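Local coordinates for protein yesU (Bacillus subtilis, PDB 1OQ1) that is of unknown function but adopts a galectin-like beta-sandwich fold of the concanavalin clan, which may point to carbohydrate binding, at residues G102-Y107 / G201-A206; Y119-R122 / E126-A129; Y171-I176 / I181-D186. One frame throughout, in Å; residues are numbered along the deposited sequence.

Contact 1: residues G102-Y107 / G201-A206; sequences GTYPEY and GFRQMA. With ACY (acetic acid), chain E.
The Tyr104 ring and the Arg203 guanidinium lie almost parallel, 8° between their planes, but are displaced so that the guanidinium has Tyr104 CA over one face. A bound acetate covers one face of the phenol, its O atom 3.6 Å above the plane of the Tyr104 ring and over its centre. The same acetate meets the guanidinium edge-on as a two-pronged partner: Arg203 NE reaches acetate O at 3.0 Å with a nearly straight bond (173°), and Arg203 NH2 reaches acetate OXT at 2.6 Å. Arginine suits this place because its parallel N-H groups match the two oxygens of a carboxylate. Met205, present as selenomethionine, closes the other side of the anion, with SE 3.4 Å from acetate C, so the acetate is sandwiched between selenium and ring.

A further edge of the guanidinium is held by backbone. Arg203 NH1 donates to Gly102 O at 2.9 Å, approaching from above the carbonyl plane, and NH2 adds a weak bond to the same oxygen. With CG anti to the backbone N (chi1 171°) and an extended chain, Arg203 spans the distance from strand to loop. Gly102 has a positive phi, where any side chain would collide with the carbonyl O of the residue before it. Tyr104 OH is fixed by His116, which helps set the ring.

The acetate probably comes from the crystallisation liquor. Its pocket nevertheless lies on the sheet face turned away from the sandwich core, where galectin-like folds commonly carry their ligand groove, and is consistent with a binding site for an anionic group.

Contact 2: residues Y119-R122 / E126-A129; sequences YFRR and EERA
An inverse gamma turn centred on Arg121 ends a strand here, and the short helix 125-128 folds back against it, with Glu127 and Arg128 meeting Arg121 and Arg122. The tight turn presents Arg121 O to the helix, where it lies 3.3 Å from Glu127 CB. A water joins the two backbones, 3.0 Å from Arg121 O and 2.9 Å from Glu127 O, and accepts a weak bond from Arg121 NH1.

The Arg121 side chain bends at chi3 (65°), which turns its guanidinium back so that one face meets the Glu127 carboxylate. Their planes stand 57° apart, and Glu127 OE2 sits 3.5 Å from Arg121 NH2 well out of the guanidinium plane. This salt bridge is therefore one of charge alone, with no N-H aimed at the oxygen. Glutamate fits the position doubly, because its other oxygen, OE1, accepts from the backbone N of Tyr124, just before the helix.

Arg128 works on the next residue. Its NH1 donates to Arg122 O at 3.1 Å (156°), with the oxygen in the guanidinium plane although the donor stands well above the carbonyl plane. The aliphatic part of the long arginine is used too, Arg128 CG packing on Arg122 CB at 3.8 Å.

Arg122 itself turns away from the helix: its CG lies over the Phe120 ring, and its NH2 makes a salt bridge with Asp149 and a hydrogen bond to Leu151 O. The helix thus covers the end of strand 112-122, near strand 76-86, where Leu77 touches Arg121 and Glu127, and strand 132-138, which Arg121 touches at Thr132 and Asn134.

Contact 3: residues Y171-I176 / I181-D186; sequences YVHFSI and ILEWMD
Phe174 O is gripped by two successive backbone amides, Ile181 N at 2.7 Å and, weakly, Leu182 N at 3.4 Å. Two residues facing one make a classic beta bulge near the turn end of the hairpin. Beyond it the ladder is regular: Phe174 N bonds to Leu182 O, and Val172 and Trp184 form a hydrogen-bonded pair, with Val172 N meeting Trp184 O at 2.9 Å.

The bulge places Ile181 beside Phe174, with Ile181 CB 3.8 Å from Phe174 CD2. Ile181 CG1 also packs on Ile176 CG1. On the face bearing Val172, Phe174, Leu182 and Trp184, Val172 CG2 approaches the edge of the Trp184 indole at CE3. Branched and aromatic residues suit this face because they fill the space toward Leu115, Leu117, Cys133 and Leu135 of the other sheet.

The reverse face carries Tyr171, His173, Glu183 and Met185. Glu183 CG stands between its backbone N and carbonyl carbon (chi1 80°), and the extended chain brings OE2 to the edges of two rings, 3.0 Å from Tyr171 OH and 3.5 Å from His173 CD2. Asn2, probably a remnant of the cloning tag, donates its backbone N to Glu183 OE2 and is hydrogen-bonded through OD1 to His173 NE2. Met185, a selenomethionine, bends so that CE touches Tyr171 CB at 3.8 Å.

Chemically the hairpin is two-sided: an apolar surface buried in the sandwich, and a mixed face on which the Glu183 carboxylate could favour a protonated His173.

The three contacts sample both layers of the sandwich. Contacts 1 and 2, their centres 16 Å apart, belong to one sheet: contact 1 joins strand 199-205 to the loop leading into helix 105-108, and contact 2 joins strand 112-122 to helix 125-128. Contact 3 is a hairpin of the other sheet, strands 171-176 and 179-185, its centre 21 Å from that of contact 1, across the centre of the chain, and 19 Å from that of contact 2. Along the sequence contact 1 opens first and closes last, with contact 2 and then contact 3 completed between its two halves. The chain thus passes from one sheet to the other and returns, so residues far apart in sequence build the acetate pocket of contact 1.

Contact 1: residues G102-Y107 / G201-A206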
loop_
_atom_site.group_PDB
_atom_site.type_symbol
_atom_site.label_atom_id
_atom_site.label_comp_id
_atom_site.label_asym_id
_atom_site.label_seq_id
_atom_site.Cartn_x
_atom_site.Cartn_y
_atom_site.Cartn_z
ATOM N N GLY A 102 12.890 -6.495 -1.730
ATOM C CA GLY A 102 12.290 -5.879 -0.564
ATOM C C GLY A 102 13.133 -4.779 0.055
ATOM O O GLY A 102 12.762 -4.223 1.091
ATOM N N THR A 103 14.267 -4.467 -0.567
ATOM C CA THR A 103 15.156 -3.411 -0.073
ATOM C C THR A 103 14.619 -2.097 -0.648
ATOM O O THR A 103 14.614 -1.892 -1.861
ATOM C CB THR A 103 16.605 -3.658 -0.532
ATOM O OG1 THR A 103 16.956 -5.023 -0.260
ATOM C CG2 THR A 103 17.563 -2.750 0.221
ATOM N N TYR A 104 14.187 -1.206 0.239
ATOM C CA TYR A 104 13.558 0.053 -0.159
ATOM C C TYR A 104 14.090 0.821 -1.370
ATOM O O TYR A 104 13.313 1.197 -2.243
ATOM C CB TYR A 104 13.450 0.991 1.052
ATOM C CG TYR A 104 12.311 1.994 0.958
ATOM C CD1 TYR A 104 11.175 1.726 0.191
ATOM C CD2 TYR A 104 12.339 3.182 1.683
ATOM C CE1 TYR A 104 10.095 2.621 0.150
ATOM C CE2 TYR A 104 11.264 4.079 1.656
ATOM C CZ TYR A 104 10.149 3.792 0.887
ATOM O OH TYR A 104 9.090 4.672 0.860
ATOM N N PRO A 105 15.409 1.060 -1.449
ATOM C CA PRO A 105 15.947 1.797 -2.596
ATOM C C PRO A 105 15.613 1.192 -3.958
ATOM O O PRO A 105 15.614 1.896 -4.970
ATOM C CB PRO A 105 17.448 1.817 -2.314
ATOM C CG PRO A 105 17.491 1.874 -0.819
ATOM C CD PRO A 105 16.459 0.830 -0.441
ATOM N N GLU A 106 15.328 -0.107 -3.985
ATOM C CA GLU A 106 14.988 -0.778 -5.236
ATOM C C GLU A 106 13.633 -0.290 -5.729
ATOM O O GLU A 106 13.319 -0.384 -6.912
ATOM C CB GLU A 106 14.925 -2.292 -5.033
ATOM C CG GLU A 106 16.165 -2.887 -4.395
ATOM C CD GLU A 106 15.981 -4.345 -4.028
ATOM O OE1 GLU A 106 14.864 -4.710 -3.605
ATOM O OE2 GLU A 106 16.952 -5.121 -4.145
ATOM N N TYR A 107 12.838 0.241 -4.805
ATOM C CA TYR A 107 11.505 0.721 -5.129
ATOM C C TYR A 107 11.416 2.226 -5.344
ATOM O O TYR A 107 10.685 2.671 -6.220
ATOM C CB TYR A 107 10.529 0.284 -4.034
ATOM C CG TYR A 107 10.523 -1.215 -3.848
ATOM C CD1 TYR A 107 9.641 -2.030 -4.564
ATOM C CD2 TYR A 107 11.461 -1.828 -3.022
ATOM C CE1 TYR A 107 9.705 -3.423 -4.464
ATOM C CE2 TYR A 107 11.536 -3.207 -2.915
ATOM C CZ TYR A 107 10.662 -4.001 -3.640
ATOM O OH TYR A 107 10.776 -5.368 -3.554
ATOM N N GLY A 201 0.830 -3.298 -4.143
ATOM C CA GLY A 201 1.611 -4.173 -3.287
ATOM C C GLY A 201 1.566 -3.788 -1.821
ATOM O O GLY A 201 1.323 -2.629 -1.474
ATOM N N PHE A 202 1.822 -4.772 -0.964
ATOM C CA PHE A 202 1.807 -4.582 0.478
ATOM C C PHE A 202 3.203 -4.712 1.063
ATOM O O PHE A 202 3.799 -5.790 1.023
ATOM C CB PHE A 202 0.891 -5.626 1.120
ATOM C CG PHE A 202 -0.557 -5.444 0.781
ATOM C CD1 PHE A 202 -1.418 -4.801 1.669
ATOM C CD2 PHE A 202 -1.054 -5.867 -0.448
ATOM C CE1 PHE A 202 -2.751 -4.581 1.337
ATOM C CE2 PHE A 202 -2.390 -5.652 -0.790
ATOM C CZ PHE A 202 -3.237 -5.007 0.106
ATOM N N ARG A 203 3.725 -3.617 1.608
ATOM C CA ARG A 203 5.052 -3.646 2.211
ATOM C C ARG A 203 5.004 -3.572 3.726
ATOM O O ARG A 203 4.105 -2.971 4.308
ATOM C CB ARG A 203 5.912 -2.484 1.697
ATOM C CG ARG A 203 7.243 -2.314 2.450
ATOM C CD ARG A 203 8.078 -1.197 1.838
ATOM N NE ARG A 203 9.409 -1.057 2.432
ATOM C CZ ARG A 203 10.364 -1.981 2.351
ATOM N NH1 ARG A 203 10.137 -3.119 1.714
ATOM N NH2 ARG A 203 11.561 -1.754 2.876
ATOM N N GLN A 204 5.978 -4.206 4.365
ATOM C CA GLN A 204 6.094 -4.158 5.810
ATOM C C GLN A 204 7.563 -4.088 6.158
ATOM O O GLN A 204 8.398 -4.678 5.471
ATOM C CB GLN A 204 5.510 -5.406 6.481
ATOM C CG GLN A 204 4.001 -5.534 6.418
ATOM C CD GLN A 204 3.473 -6.587 7.384
ATOM O OE1 GLN A 204 4.246 -7.311 8.025
ATOM N NE2 GLN A 204 2.155 -6.680 7.490
HETATM N N MSE A 205 7.873 -3.339 7.207
HETATM C CA MSE A 205 9.236 -3.260 7.698
HETATM C C MSE A 205 9.205 -4.180 8.907
HETATM O O MSE A 205 8.324 -4.052 9.759
HETATM C CB MSE A 205 9.596 -1.841 8.143
HETATM C CG MSE A 205 9.902 -0.882 7.011
HETATM SE SE MSE A 205 10.709 0.745 7.681
HETATM C CE MSE A 205 12.558 0.154 7.772
ATOM N N ALA A 206 10.133 -5.128 8.963
ATOM C CA ALA A 206 10.195 -6.055 10.085
ATOM C C ALA A 206 10.468 -5.238 11.340
ATOM O O ALA A 206 11.088 -4.175 11.260
ATOM C CB ALA A 206 11.309 -7.066 9.865
HETATM C C ACY E . 11.423 1.269 4.375
HETATM O O ACY E . 10.150 1.305 4.062
HETATM O OXT ACY E . 12.225 0.277 4.273
HETATM C CH3 ACY E . 11.958 2.582 4.920
#

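Contact 2: residues Y119-R122 / E126-A129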
loop_
_atom_site.group_PDB
_atom_site.type_symbol
_atom_site.label_atom_id
_atom_site.label_comp_id
_atom_site.label_asym_id
_atom_site.label_seq_id
_atom_site.Cartn_x
_atom_site.Cartn_y
_atom_site.Cartn_z
ATOM N N TYR A 119 1.594 3.872 6.451
ATOM C CA TYR A 119 0.685 4.058 7.573
ATOM C C TYR A 119 1.165 3.153 8.704
ATOM O O TYR A 119 1.907 2.201 8.473
ATOM C CB TYR A 119 -0.757 3.747 7.153
ATOM C CG TYR A 119 -0.988 2.351 6.627
ATOM C CD1 TYR A 119 -1.444 1.336 7.468
ATOM C CD2 TYR A 119 -0.800 2.056 5.276
ATOM C CE1 TYR A 119 -1.716 0.065 6.982
ATOM C CE2 TYR A 119 -1.070 0.786 4.775
ATOM C CZ TYR A 119 -1.530 -0.204 5.632
ATOM O OH TYR A 119 -1.825 -1.449 5.131
ATOM N N PHE A 120 0.738 3.445 9.926
ATOM C CA PHE A 120 1.226 2.713 11.092
ATOM C C PHE A 120 2.755 2.753 11.003
ATOM O O PHE A 120 3.429 1.719 10.993
ATOM C CB PHE A 120 0.758 1.256 11.118
ATOM C CG PHE A 120 0.944 0.596 12.465
ATOM C CD1 PHE A 120 0.049 0.842 13.504
ATOM C CD2 PHE A 120 2.048 -0.211 12.716
ATOM C CE1 PHE A 120 0.249 0.296 14.776
ATOM C CE2 PHE A 120 2.263 -0.764 13.986
ATOM C CZ PHE A 120 1.361 -0.508 15.018
ATOM N N ARG A 121 3.295 3.964 10.910
ATOM C CA ARG A 121 4.738 4.149 10.821
ATOM C C ARG A 121 5.256 4.126 12.250
ATOM O O ARG A 121 5.322 5.166 12.906
ATOM C CB ARG A 121 5.049 5.494 10.163
ATOM C CG ARG A 121 4.333 5.698 8.838
ATOM C CD ARG A 121 4.616 7.073 8.249
ATOM N NE ARG A 121 6.022 7.239 7.889
ATOM C CZ ARG A 121 6.881 8.029 8.526
ATOM N NH1 ARG A 121 6.496 8.746 9.576
ATOM N NH2 ARG A 121 8.135 8.105 8.102
ATOM N N ARG A 122 5.608 2.936 12.730
ATOM C CA ARG A 122 6.068 2.777 14.105
ATOM C C ARG A 122 7.352 1.947 14.225
ATOM O O ARG A 122 7.556 1.265 15.226
ATOM C CB ARG A 122 4.964 2.107 14.936
ATOM C CG ARG A 122 3.545 2.610 14.652
ATOM C CD ARG A 122 3.333 4.061 15.086
ATOM N NE ARG A 122 2.098 4.598 14.513
ATOM C CZ ARG A 122 0.880 4.379 14.997
ATOM N NH1 ARG A 122 0.711 3.636 16.084
ATOM N NH2 ARG A 122 -0.179 4.880 14.369
ATOM N N GLU A 126 11.630 8.073 16.294
ATOM C CA GLU A 126 11.194 9.335 15.708
ATOM C C GLU A 126 9.804 9.215 15.098
ATOM O O GLU A 126 9.005 10.148 15.165
ATOM C CB GLU A 126 12.174 9.802 14.633
ATOM C CG GLU A 126 13.432 10.441 15.177
ATOM C CD GLU A 126 14.302 11.022 14.080
ATOM O OE1 GLU A 126 14.876 10.240 13.296
ATOM O OE2 GLU A 126 14.403 12.264 13.997
ATOM N N GLU A 127 9.519 8.063 14.499
ATOM C CA GLU A 127 8.226 7.847 13.872
ATOM C C GLU A 127 7.150 7.662 14.935
ATOM O O GLU A 127 6.059 8.215 14.830
ATOM C CB GLU A 127 8.278 6.625 12.955
ATOM C CG GLU A 127 9.362 6.716 11.892
ATOM C CD GLU A 127 9.452 5.473 11.039
ATOM O OE1 GLU A 127 9.114 4.383 11.545
ATOM O OE2 GLU A 127 9.880 5.578 9.866
ATOM N N ARG A 128 7.463 6.895 15.970
ATOM C CA ARG A 128 6.491 6.670 17.032
ATOM C C ARG A 128 6.195 7.940 17.832
ATOM O O ARG A 128 5.132 8.060 18.435
ATOM C CB ARG A 128 6.975 5.560 17.971
ATOM C CG ARG A 128 7.049 4.190 17.307
ATOM C CD ARG A 128 7.236 3.085 18.337
ATOM N NE ARG A 128 8.540 3.143 18.994
ATOM C CZ ARG A 128 9.666 2.655 18.482
ATOM N NH1 ARG A 128 9.665 2.060 17.295
ATOM N NH2 ARG A 128 10.802 2.758 19.163
ATOM N N ALA A 129 7.125 8.890 17.816
ATOM C CA ALA A 129 6.966 10.144 18.556
ATOM C C ALA A 129 5.981 11.135 17.929
ATOM O O ALA A 129 5.509 12.057 18.594
ATOM C CB ALA A 129 8.333 10.812 18.733
HETATM O O HOH W 1 4.717 8.070 12.308
#

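Contact 3: residues Y171-I176 / I181-D186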
loop_
_atom_site.group_PDB
_atom_site.type_symbol
_atom_site.label_atom_id
_atom_site.label_comp_id
_atom_site.label_asym_id
_atom_site.label_seq_id
_atom_site.Cartn_x
_atom_site.Cartn_y
_atom_site.Cartn_z
ATOM N N TYR A 171 -5.317 12.812 -8.802
ATOM C CA TYR A 171 -5.918 12.817 -7.466
ATOM C C TYR A 171 -5.754 11.552 -6.619
ATOM O O TYR A 171 -5.974 10.440 -7.097
ATOM C CB TYR A 171 -7.415 13.127 -7.588
ATOM C CG TYR A 171 -8.115 13.333 -6.264
ATOM C CD1 TYR A 171 -7.804 14.426 -5.456
ATOM C CD2 TYR A 171 -9.085 12.437 -5.816
ATOM C CE1 TYR A 171 -8.444 14.625 -4.234
ATOM C CE2 TYR A 171 -9.732 12.630 -4.588
ATOM C CZ TYR A 171 -9.403 13.729 -3.809
ATOM O OH TYR A 171 -10.040 13.947 -2.607
ATOM N N VAL A 172 -5.374 11.745 -5.355
ATOM C CA VAL A 172 -5.222 10.656 -4.386
ATOM C C VAL A 172 -5.880 11.088 -3.073
ATOM O O VAL A 172 -5.676 12.213 -2.612
ATOM C CB VAL A 172 -3.739 10.342 -4.079
ATOM C CG1 VAL A 172 -3.643 9.251 -3.007
ATOM C CG2 VAL A 172 -3.026 9.890 -5.352
ATOM N N HIS A 173 -6.675 10.199 -2.481
ATOM C CA HIS A 173 -7.340 10.480 -1.208
ATOM C C HIS A 173 -7.277 9.217 -0.358
ATOM O O HIS A 173 -7.474 8.115 -0.863
ATOM C CB HIS A 173 -8.797 10.893 -1.436
ATOM C CG HIS A 173 -9.524 11.277 -0.183
ATOM N ND1 HIS A 173 -10.016 10.347 0.708
ATOM C CD2 HIS A 173 -9.871 12.489 0.312
ATOM C CE1 HIS A 173 -10.639 10.968 1.692
ATOM N NE2 HIS A 173 -10.566 12.268 1.477
ATOM N N PHE A 174 -7.000 9.388 0.930
ATOM C CA PHE A 174 -6.871 8.267 1.849
ATOM C C PHE A 174 -7.684 8.497 3.118
ATOM O O PHE A 174 -7.632 9.575 3.707
ATOM C CB PHE A 174 -5.384 8.098 2.197
ATOM C CG PHE A 174 -5.085 6.958 3.128
ATOM C CD1 PHE A 174 -5.517 5.669 2.843
ATOM C CD2 PHE A 174 -4.302 7.167 4.261
ATOM C CE1 PHE A 174 -5.166 4.600 3.672
ATOM C CE2 PHE A 174 -3.946 6.106 5.097
ATOM C CZ PHE A 174 -4.377 4.824 4.801
ATOM N N SER A 175 -8.428 7.478 3.535
ATOM C CA SER A 175 -9.232 7.571 4.748
ATOM C C SER A 175 -9.146 6.278 5.545
ATOM O O SER A 175 -8.834 5.222 4.996
ATOM C CB SER A 175 -10.697 7.868 4.404
ATOM O OG SER A 175 -11.297 6.790 3.706
ATOM N N ILE A 176 -9.401 6.384 6.846
ATOM C CA ILE A 176 -9.393 5.241 7.755
ATOM C C ILE A 176 -10.685 5.327 8.561
ATOM O O ILE A 176 -10.947 6.332 9.224
ATOM C CB ILE A 176 -8.182 5.291 8.719
ATOM C CG1 ILE A 176 -6.881 5.151 7.920
ATOM C CG2 ILE A 176 -8.300 4.182 9.762
ATOM C CD1 ILE A 176 -5.617 5.347 8.749
ATOM N N ILE A 181 -7.662 11.212 5.892
ATOM C CA ILE A 181 -6.321 11.281 6.464
ATOM C C ILE A 181 -5.444 12.252 5.683
ATOM O O ILE A 181 -4.762 13.097 6.267
ATOM C CB ILE A 181 -5.664 9.878 6.467
ATOM C CG1 ILE A 181 -6.502 8.923 7.316
ATOM C CG2 ILE A 181 -4.229 9.955 7.007
ATOM C CD1 ILE A 181 -6.662 9.380 8.759
ATOM N N LEU A 182 -5.452 12.121 4.360
ATOM C CA LEU A 182 -4.675 13.015 3.511
ATOM C C LEU A 182 -5.227 12.977 2.095
ATOM O O LEU A 182 -5.957 12.055 1.735
ATOM C CB LEU A 182 -3.189 12.609 3.507
ATOM C CG LEU A 182 -2.753 11.238 2.967
ATOM C CD1 LEU A 182 -2.818 11.213 1.443
ATOM C CD2 LEU A 182 -1.329 10.957 3.416
ATOM N N GLU A 183 -4.897 13.990 1.304
ATOM C CA GLU A 183 -5.336 14.035 -0.083
ATOM C C GLU A 183 -4.291 14.802 -0.884
ATOM O O GLU A 183 -3.558 15.623 -0.333
ATOM C CB GLU A 183 -6.727 14.673 -0.209
ATOM C CG GLU A 183 -6.790 16.181 -0.178
ATOM C CD GLU A 183 -8.200 16.687 -0.456
ATOM O OE1 GLU A 183 -8.372 17.902 -0.686
ATOM O OE2 GLU A 183 -9.140 15.867 -0.439
ATOM N N TRP A 184 -4.212 14.529 -2.181
ATOM C CA TRP A 184 -3.202 15.166 -3.009
ATOM C C TRP A 184 -3.624 15.259 -4.463
ATOM O O TRP A 184 -4.343 14.398 -4.966
ATOM C CB TRP A 184 -1.909 14.353 -2.909
ATOM C CG TRP A 184 -0.765 14.852 -3.733
ATOM C CD1 TRP A 184 -0.158 16.071 -3.643
ATOM C CD2 TRP A 184 -0.030 14.109 -4.712
ATOM N NE1 TRP A 184 0.913 16.132 -4.499
ATOM C CE2 TRP A 184 1.016 14.940 -5.166
ATOM C CE3 TRP A 184 -0.152 12.818 -5.247
ATOM C CZ2 TRP A 184 1.942 14.523 -6.129
ATOM C CZ3 TRP A 184 0.772 12.403 -6.206
ATOM C CH2 TRP A 184 1.803 13.254 -6.634
HETATM N N MSE A 185 -3.188 16.320 -5.132
HETATM C CA MSE A 185 -3.490 16.491 -6.551
HETATM C C MSE A 185 -2.177 16.746 -7.271
HETATM O O MSE A 185 -1.607 17.835 -7.176
HETATM C CB MSE A 185 -4.444 17.667 -6.786
HETATM C CG MSE A 185 -4.777 17.916 -8.260
HETATM SE SE MSE A 185 -5.710 16.443 -9.136
HETATM C CE MSE A 185 -7.504 16.827 -8.530
ATOM N N ASP A 186 -1.698 15.723 -7.972
ATOM C CA ASP A 186 -0.458 15.791 -8.734
ATOM C C ASP A 186 -0.726 16.671 -9.950
ATOM O O ASP A 186 -1.647 16.389 -10.713
ATOM C CB ASP A 186 -0.067 14.382 -9.197
ATOM C CG ASP A 186 1.318 14.324 -9.820
ATOM O OD1 ASP A 186 1.923 15.390 -10.053
ATOM O OD2 ASP A 186 1.800 13.203 -10.078
#